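Local coordinates for EscD/YscD/HrpQ family type III secretion system inner membrane ring protein (Pseudomonas aeruginosa, PDB 6UID) that forms part of the inner membrane ring of the type III secretion system, its cytoplasmic domain probably meeting the sorting platform beneath the basal body, at residues Gly24-Gly29 with Ala35-Leu40; Gly66-Pro69 with Gln74-Val77; Gln83-Gln88 with Arg102-Arg107. One frame throughout, in Å; residues are numbered along the deposited sequence. Where two conformers were deposited one is given.

Interaction 1 (Gly24-Gly29 with Ala35-Leu40)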
loop_
_atom_site.group_PDB
_atom_site.type_symbol
_atom_site.label_atom_id
_atom_site.label_comp_id
_atom_site.label_asym_id
_atom_site.label_seq_id
_atom_site.Cartn_x
_atom_site.Cartn_y
_atom_site.Cartn_z
ATOM N N GLY A 24 14.973 5.170 -2.967
ATOM C CA GLY A 24 14.931 4.644 -4.308
ATOM C C GLY A 24 13.581 4.021 -4.633
ATOM O O GLY A 24 12.583 4.240 -3.958
ATOM N N ARG A 25 13.596 3.248 -5.708
ATOM C CA ARG A 25 12.417 2.557 -6.205
ATOM C C ARG A 25 12.144 1.320 -5.362
ATOM O O ARG A 25 13.062 0.547 -5.055
ATOM C CB ARG A 25 12.680 2.131 -7.652
ATOM C CG ARG A 25 11.595 1.293 -8.311
ATOM C CD ARG A 25 11.948 1.037 -9.771
ATOM N NE ARG A 25 10.844 0.470 -10.534
ATOM C CZ ARG A 25 10.541 -0.822 -10.562
ATOM N NH1 ARG A 25 11.266 -1.685 -9.882
ATOM N NH2 ARG A 25 9.525 -1.253 -11.299
ATOM N N VAL A 26 10.875 1.119 -5.008
ATOM C CA VAL A 26 10.423 -0.055 -4.264
ATOM C C VAL A 26 9.261 -0.688 -5.016
ATOM O O VAL A 26 8.178 -0.101 -5.096
ATOM C CB VAL A 26 10.001 0.300 -2.831
ATOM C CG1 VAL A 26 9.540 -0.968 -2.087
ATOM C CG2 VAL A 26 11.142 0.976 -2.078
ATOM N N ALA A 27 9.471 -1.893 -5.536
ATOM C CA ALA A 27 8.426 -2.650 -6.207
ATOM C C ALA A 27 7.926 -3.724 -5.254
ATOM O O ALA A 27 8.720 -4.422 -4.618
ATOM C CB ALA A 27 8.961 -3.283 -7.492
ATOM N N LEU A 28 6.619 -3.844 -5.148
ATOM C CA LEU A 28 5.973 -4.844 -4.311
ATOM C C LEU A 28 5.192 -5.777 -5.224
ATOM O O LEU A 28 4.482 -5.310 -6.124
ATOM C CB LEU A 28 5.009 -4.178 -3.339
ATOM C CG LEU A 28 5.572 -3.139 -2.373
ATOM C CD1 LEU A 28 5.640 -1.766 -3.012
ATOM C CD2 LEU A 28 4.725 -3.089 -1.117
ATOM N N GLY A 29 5.304 -7.080 -4.999
ATOM C CA GLY A 29 4.618 -8.012 -5.878
ATOM C C GLY A 29 4.930 -9.448 -5.530
ATOM O O GLY A 29 5.697 -9.739 -4.608
ATOM N N ALA A 35 10.332 -8.030 -7.665
ATOM C CA ALA A 35 9.813 -7.367 -6.477
ATOM C C ALA A 35 10.873 -7.234 -5.396
ATOM O O ALA A 35 11.547 -8.215 -5.039
ATOM C CB ALA A 35 8.613 -8.135 -5.924
ATOM N N ASP A 36 11.007 -6.017 -4.880
ATOM C CA ASP A 36 11.854 -5.745 -3.724
ATOM C C ASP A 36 11.228 -6.257 -2.437
ATOM O O ASP A 36 11.938 -6.728 -1.536
ATOM C CB ASP A 36 12.097 -4.244 -3.644
ATOM C CG ASP A 36 12.734 -3.714 -4.916
ATOM O OD1 ASP A 36 13.845 -4.167 -5.229
ATOM O OD2 ASP A 36 12.119 -2.934 -5.666
ATOM N N LEU A 37 9.904 -6.148 -2.320
ATOM C CA LEU A 37 9.132 -6.668 -1.201
ATOM C C LEU A 37 8.198 -7.719 -1.795
ATOM O O LEU A 37 7.327 -7.390 -2.603
ATOM C CB LEU A 37 8.344 -5.544 -0.534
ATOM C CG LEU A 37 9.166 -4.355 -0.027
ATOM C CD1 LEU A 37 8.280 -3.247 0.583
ATOM C CD2 LEU A 37 10.205 -4.828 0.969
ATOM N N VAL A 38 8.399 -8.985 -1.425
ATOM C CA VAL A 38 7.607 -10.091 -1.966
ATOM C C VAL A 38 6.329 -10.261 -1.148
ATOM O O VAL A 38 6.374 -10.463 0.071
ATOM C CB VAL A 38 8.429 -11.393 -2.007
ATOM C CG1 VAL A 38 7.573 -12.533 -2.488
ATOM C CG2 VAL A 38 9.625 -11.213 -2.915
ATOM N N LEU A 39 5.191 -10.184 -1.831
ATOM C CA LEU A 39 3.876 -10.244 -1.224
ATOM C C LEU A 39 3.222 -11.541 -1.640
ATOM O O LEU A 39 3.191 -11.858 -2.836
ATOM C CB LEU A 39 2.992 -9.106 -1.738
ATOM C CG LEU A 39 3.452 -7.694 -1.433
ATOM C CD1 LEU A 39 2.517 -6.695 -2.130
ATOM C CD2 LEU A 39 3.484 -7.458 0.058
ATOM N N LEU A 40 2.706 -12.282 -0.660
ATOM C CA LEU A 40 2.093 -13.590 -0.864
ATOM C C LEU A 40 0.629 -13.472 -0.464
ATOM O O LEU A 40 0.304 -13.414 0.727
ATOM C CB LEU A 40 2.819 -14.650 -0.043
ATOM C CG LEU A 40 4.310 -14.799 -0.364
ATOM C CD1 LEU A 40 4.909 -15.909 0.466
ATOM C CD2 LEU A 40 4.524 -15.018 -1.844
HETATM O O HOH W 1 13.115 -1.450 -7.773
#
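The A35 methyl points toward strand 24-29 and meets G29, with CB 3.6 Å from G29 O; G29, almost fully extended, has no side chain. D36 reaches further back along 24-29. Its CG lies beside the backbone N (chi1 -58°), which turns the carboxylate onto the strand edge, where OD2 accepts the A27 amide N at 2.8 Å through its anti lone pair. A water donates to the same OD2; in the modelled conformer of R25, one of two, it also accepts from NH1, so this indirect link between opposite charges is less certain. True strand pairing begins at L37, whose N binds A27 O at 3.1 Å and whose O receives G29 N at 3.2 Å. The L37 side chain runs alongside L28, and CD1 touches both V26 CG1 (3.7 Å) and L28 CD2 (3.9 Å). V38 adds a CA-H...O contact to G29 O. L39 N then donates to that same oxygen at 2.9 Å, while L39 CD1 packs on L28 CB. Parallel strand 37-38 thus borders a mixed sheet, with antiparallel strand 49-54 on the other side of 24-29. L28, L37 and L39 meet F9 of strand 5-9, and L37 also touches V19 and L21, closing two sheets into a sandwich consistent with an FHA-like fold.

Interaction 2 (Gly66-Pro69 with Gln74-Val77)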
loop_
_atom_site.group_PDB
_atom_site.type_symbol
_atom_site.label_atom_id
_atom_site.label_comp_id
_atom_site.label_asym_id
_atom_site.label_seq_id
_atom_site.Cartn_x
_atom_site.Cartn_y
_atom_site.Cartn_z
ATOM N N GLY A 66 -6.299 -3.788 -13.056
ATOM C CA GLY A 66 -7.416 -4.338 -12.332
ATOM C C GLY A 66 -7.524 -3.880 -10.901
ATOM O O GLY A 66 -8.533 -4.165 -10.246
ATOM N N CYS A 67 -6.518 -3.185 -10.392
ATOM C CA CYS A 67 -6.586 -2.609 -9.064
ATOM C C CYS A 67 -6.559 -1.091 -9.157
ATOM O O CYS A 67 -6.196 -0.507 -10.184
ATOM C CB CYS A 67 -5.414 -3.074 -8.201
ATOM S SG CYS A 67 -5.456 -4.858 -7.833
ATOM N N GLU A 68 -6.987 -0.456 -8.071
ATOM C CA GLU A 68 -6.933 0.993 -7.945
ATOM C C GLU A 68 -6.326 1.308 -6.579
ATOM O O GLU A 68 -6.891 0.896 -5.549
ATOM C CB GLU A 68 -8.339 1.580 -8.047
ATOM C CG GLU A 68 -8.416 3.087 -7.921
ATOM C CD GLU A 68 -8.214 3.783 -9.250
ATOM O OE1 GLU A 68 -7.109 3.680 -9.816
ATOM O OE2 GLU A 68 -9.171 4.422 -9.735
ATOM N N PRO A 69 -5.222 2.040 -6.513
ATOM C CA PRO A 69 -4.663 2.398 -5.208
ATOM C C PRO A 69 -5.547 3.437 -4.536
ATOM O O PRO A 69 -6.028 4.381 -5.176
ATOM C CB PRO A 69 -3.293 2.982 -5.562
ATOM C CG PRO A 69 -3.504 3.570 -6.934
ATOM C CD PRO A 69 -4.447 2.604 -7.631
ATOM N N GLN A 74 -9.879 6.842 -0.805
ATOM C CA GLN A 74 -9.879 7.778 -1.919
ATOM C C GLN A 74 -8.876 7.328 -2.970
ATOM O O GLN A 74 -7.697 7.136 -2.657
ATOM C CB GLN A 74 -9.485 9.163 -1.410
ATOM C CG GLN A 74 -10.444 9.723 -0.381
ATOM C CD GLN A 74 -11.832 9.960 -0.957
ATOM O OE1 GLN A 74 -12.828 9.492 -0.411
ATOM N NE2 GLN A 74 -11.896 10.689 -2.070
ATOM N N ALA A 75 -9.344 7.178 -4.213
ATOM C CA ALA A 75 -8.463 6.758 -5.292
ATOM C C ALA A 75 -7.342 7.759 -5.479
ATOM O O ALA A 75 -7.558 8.973 -5.458
ATOM C CB ALA A 75 -9.240 6.619 -6.597
ATOM N N GLN A 76 -6.145 7.228 -5.688
ATOM C CA GLN A 76 -4.943 8.014 -5.906
ATOM C C GLN A 76 -4.499 7.884 -7.356
ATOM O O GLN A 76 -4.769 6.876 -8.017
ATOM C CB GLN A 76 -3.819 7.548 -4.988
ATOM C CG GLN A 76 -4.129 7.669 -3.502
ATOM C CD GLN A 76 -4.412 9.085 -3.098
ATOM O OE1 GLN A 76 -3.541 9.955 -3.243
ATOM N NE2 GLN A 76 -5.630 9.346 -2.615
ATOM N N VAL A 77 -3.794 8.902 -7.832
ATOM C CA VAL A 77 -3.252 8.905 -9.186
ATOM C C VAL A 77 -1.731 8.808 -9.141
ATOM O O VAL A 77 -1.076 9.077 -8.123
ATOM C CB VAL A 77 -3.703 10.144 -9.989
ATOM C CG1 VAL A 77 -5.220 10.132 -10.125
ATOM C CG2 VAL A 77 -3.194 11.430 -9.341
HETATM O O HOH W 2 -6.341 6.212 -10.084
#
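The carboxylate of E68 and the methyl group of A75 form the outer part of this contact. A75 CB stands to one side of the carboxylate plane, 3.8 Å from OE2, and a water that donates to OE1 lies on the same side. This water also donates to Q76 O, 2.7 Å away, so it spans from the acid to the backbone opposite. The second flat group, the Q76 side-chain amide, turns back on its own segment: NE2 donates to Q74 O at 3.0 Å, with the acceptor nearly in the amide plane, although the donor itself stands above the plane of the Q74 carbonyl. The chain has to curl for this, since chi1, chi2 and chi3 of Q76 are all close to -60°. E68 is also bent, its CG anti to the backbone N and chi2 at 87°, and that bend lays CG and the carboxylate against A75.

Beneath these side chains the backbones are joined by one direct hydrogen bond, from Q76 N to P69 O at 2.9 Å and nearly straight at 163°. A75 CA adds a CA-H...O contact to the same P69 oxygen at 3.4 Å. The pairing continues the hairpin of strands 69-71 and 74-75, the latter bordering the antiparallel sheet. P69 itself packs on L60 and W63 of strand 57-63, and L60 is touched by Q76 as well.

Chemically, the pairing is one-sided. A proline has no N-H to give back, and ring atom CG of P69 approaches Q76 O to 3.7 Å instead. The bridging water gives one hydrogen to Q76 O, as a backbone N-H might have done, and the other to E68 OE1, which probably helps to hold the water in place.

Interaction 3 (Gln83-Gln88 with Arg102-Arg107)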
loop_
_atom_site.group_PDB
_atom_site.type_symbol
_atom_site.label_atom_id
_atom_site.label_comp_id
_atom_site.label_asym_id
_atom_site.label_seq_id
_atom_site.Cartn_x
_atom_site.Cartn_y
_atom_site.Cartn_z
ATOM N N GLN A 83 0.426 9.758 2.435
ATOM C CA GLN A 83 0.497 10.270 3.797
ATOM C C GLN A 83 0.846 9.176 4.802
ATOM O O GLN A 83 0.214 8.115 4.839
ATOM C CB GLN A 83 -0.802 10.969 4.195
ATOM C CG GLN A 83 -0.887 12.407 3.621
ATOM C CD GLN A 83 0.366 13.258 3.895
ATOM O OE1 GLN A 83 0.952 13.835 2.975
ATOM N NE2 GLN A 83 0.773 13.334 5.161
ATOM N N ALA A 84 1.829 9.462 5.650
ATOM C CA ALA A 84 2.206 8.516 6.684
ATOM C C ALA A 84 1.020 8.217 7.596
ATOM O O ALA A 84 0.253 9.108 7.987
ATOM C CB ALA A 84 3.369 9.081 7.502
ATOM N N LEU A 85 0.875 6.930 7.901
ATOM C CA LEU A 85 -0.112 6.365 8.813
ATOM C C LEU A 85 -1.529 6.408 8.267
ATOM O O LEU A 85 -2.445 5.958 8.950
ATOM C CB LEU A 85 -0.031 6.931 10.235
ATOM C CG LEU A 85 1.280 6.590 10.935
ATOM C CD1 LEU A 85 1.228 7.116 12.350
ATOM C CD2 LEU A 85 1.575 5.107 10.979
ATOM N N ALA A 86 -1.738 6.891 7.050
ATOM C CA ALA A 86 -3.029 6.706 6.411
ATOM C C ALA A 86 -3.148 5.270 5.904
ATOM O O ALA A 86 -2.146 4.598 5.636
ATOM C CB ALA A 86 -3.184 7.692 5.259
ATOM N N GLY A 87 -4.378 4.771 5.800
ATOM C CA GLY A 87 -4.577 3.410 5.310
ATOM C C GLY A 87 -4.467 3.294 3.807
ATOM O O GLY A 87 -5.287 3.859 3.072
ATOM N N GLN A 88 -3.454 2.588 3.318
ATOM C CA GLN A 88 -3.216 2.423 1.893
ATOM C C GLN A 88 -3.737 1.054 1.461
ATOM O O GLN A 88 -3.480 0.040 2.123
ATOM C CB GLN A 88 -1.708 2.508 1.591
ATOM C CG GLN A 88 -0.983 3.670 2.213
ATOM C CD GLN A 88 -1.414 5.045 1.704
ATOM O OE1 GLN A 88 -2.020 5.173 0.634
ATOM N NE2 GLN A 88 -1.061 6.078 2.442
ATOM N N ARG A 102 8.338 6.714 14.826
ATOM C CA ARG A 102 6.938 6.584 15.202
ATOM C C ARG A 102 6.495 5.128 15.164
ATOM O O ARG A 102 7.112 4.288 14.505
ATOM C CB ARG A 102 6.023 7.409 14.279
ATOM C CG ARG A 102 6.096 8.916 14.512
ATOM N N SER A 103 5.407 4.835 15.876
ATOM C CA SER A 103 4.865 3.490 15.993
ATOM C C SER A 103 3.701 3.280 15.030
ATOM O O SER A 103 2.952 4.210 14.721
ATOM C CB SER A 103 4.352 3.218 17.413
ATOM O OG SER A 103 5.407 3.227 18.353
ATOM N N PHE A 104 3.554 2.036 14.557
ATOM C CA PHE A 104 2.403 1.662 13.754
ATOM C C PHE A 104 1.214 1.338 14.653
ATOM O O PHE A 104 1.382 0.754 15.728
ATOM C CB PHE A 104 2.699 0.407 12.935
ATOM C CG PHE A 104 3.666 0.616 11.827
ATOM C CD1 PHE A 104 3.287 1.336 10.712
ATOM C CD2 PHE A 104 4.922 0.050 11.865
ATOM C CE1 PHE A 104 4.147 1.528 9.672
ATOM C CE2 PHE A 104 5.798 0.244 10.798
ATOM C CZ PHE A 104 5.372 1.002 9.710
ATOM N N PRO A 105 -0.003 1.634 14.198
ATOM C CA PRO A 105 -1.187 1.124 14.894
ATOM C C PRO A 105 -1.289 -0.382 14.738
ATOM O O PRO A 105 -0.911 -0.949 13.707
ATOM C CB PRO A 105 -2.347 1.834 14.181
ATOM C CG PRO A 105 -1.833 2.143 12.815
ATOM C CD PRO A 105 -0.341 2.380 12.971
ATOM N N GLU A 106 -1.798 -1.040 15.784
ATOM C CA GLU A 106 -1.986 -2.483 15.719
ATOM C C GLU A 106 -3.024 -2.852 14.670
ATOM O O GLU A 106 -2.892 -3.878 13.990
ATOM C CB GLU A 106 -2.396 -3.029 17.092
ATOM N N ARG A 107 -4.051 -2.026 14.508
ATOM C CA ARG A 107 -5.104 -2.293 13.546
ATOM C C ARG A 107 -4.957 -1.365 12.350
ATOM O O ARG A 107 -4.571 -0.202 12.489
ATOM C CB ARG A 107 -6.483 -2.105 14.181
ATOM C CG ARG A 107 -6.818 -3.179 15.210
ATOM C CD ARG A 107 -8.204 -2.970 15.791
#
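L85 packs on P105 and F104, and is the residue of 83-88 that makes this largely apolar contact. The branch that does most of the touching is CD2, which lies 3.9 Å from CD of P105, the two side chains crossing at a slant. The same methyl comes within 4.2 Å of CD1 of F104, approaching the ring obliquely. F104 gives little surface to L85, as most of its ring is turned to other neighbours. The interface is small, with 134 Å² buried over both sides together.

Van der Waals contact with a polar atom comes next. Both methyl groups of L85 lie against the main chain of S103, CD1 and CD2 each 4.1 Å from S103 O. The two methyls thus share the carbonyl oxygen, whereas CD2 alone goes on to reach P105 and F104, and nothing in the pairing depends on a polar bond between the segments.

Backbone hydrogen bonding acts inside the first segment. Q83 to A86 make a type II beta turn closed by A86 N to Q83 O at 3.2 Å. L85 takes the third position with a positive phi of 71°, a place where glycine is often found. From there its side chain projects out of the turn, and CG lies beside the backbone N (chi1 -64°), extending the methyl groups to 102-107.

The turn precedes strand 88-90 and is tied to strand 93-98: the L85 backbone bonds to F97, and A86 O accepts from T96 OG1. L85 and F104 both touch C98, while F104 also rests on T96 and on K6 and R8 of strand 5-9. Hydrogen bonds from K6 to R102 O and from Y10 to P105 O help to hold the later segment beside strands 93-98 and 5-9, neighbours in the antiparallel sheet.

The three contacts follow one another along the chain and lie on separate parts of the sandwich, their centres 18 to 19 Å apart. Interaction 1 belongs to the mixed sheet, whereas interactions 2 and 3 are associated with the antiparallel one. The latter two come nearest each other, about 5 Å between closest atoms, and Q71 of strand 69-71 is hydrogen-bonded by both Q83 and Q88. Interaction 1 stands further off, its nearest atoms about 10 Å from those of interaction 2 and about 9 Å from those of interaction 3. Strand 5-9 nevertheless lies against both interaction 1 and interaction 3, relating the two across the sandwich.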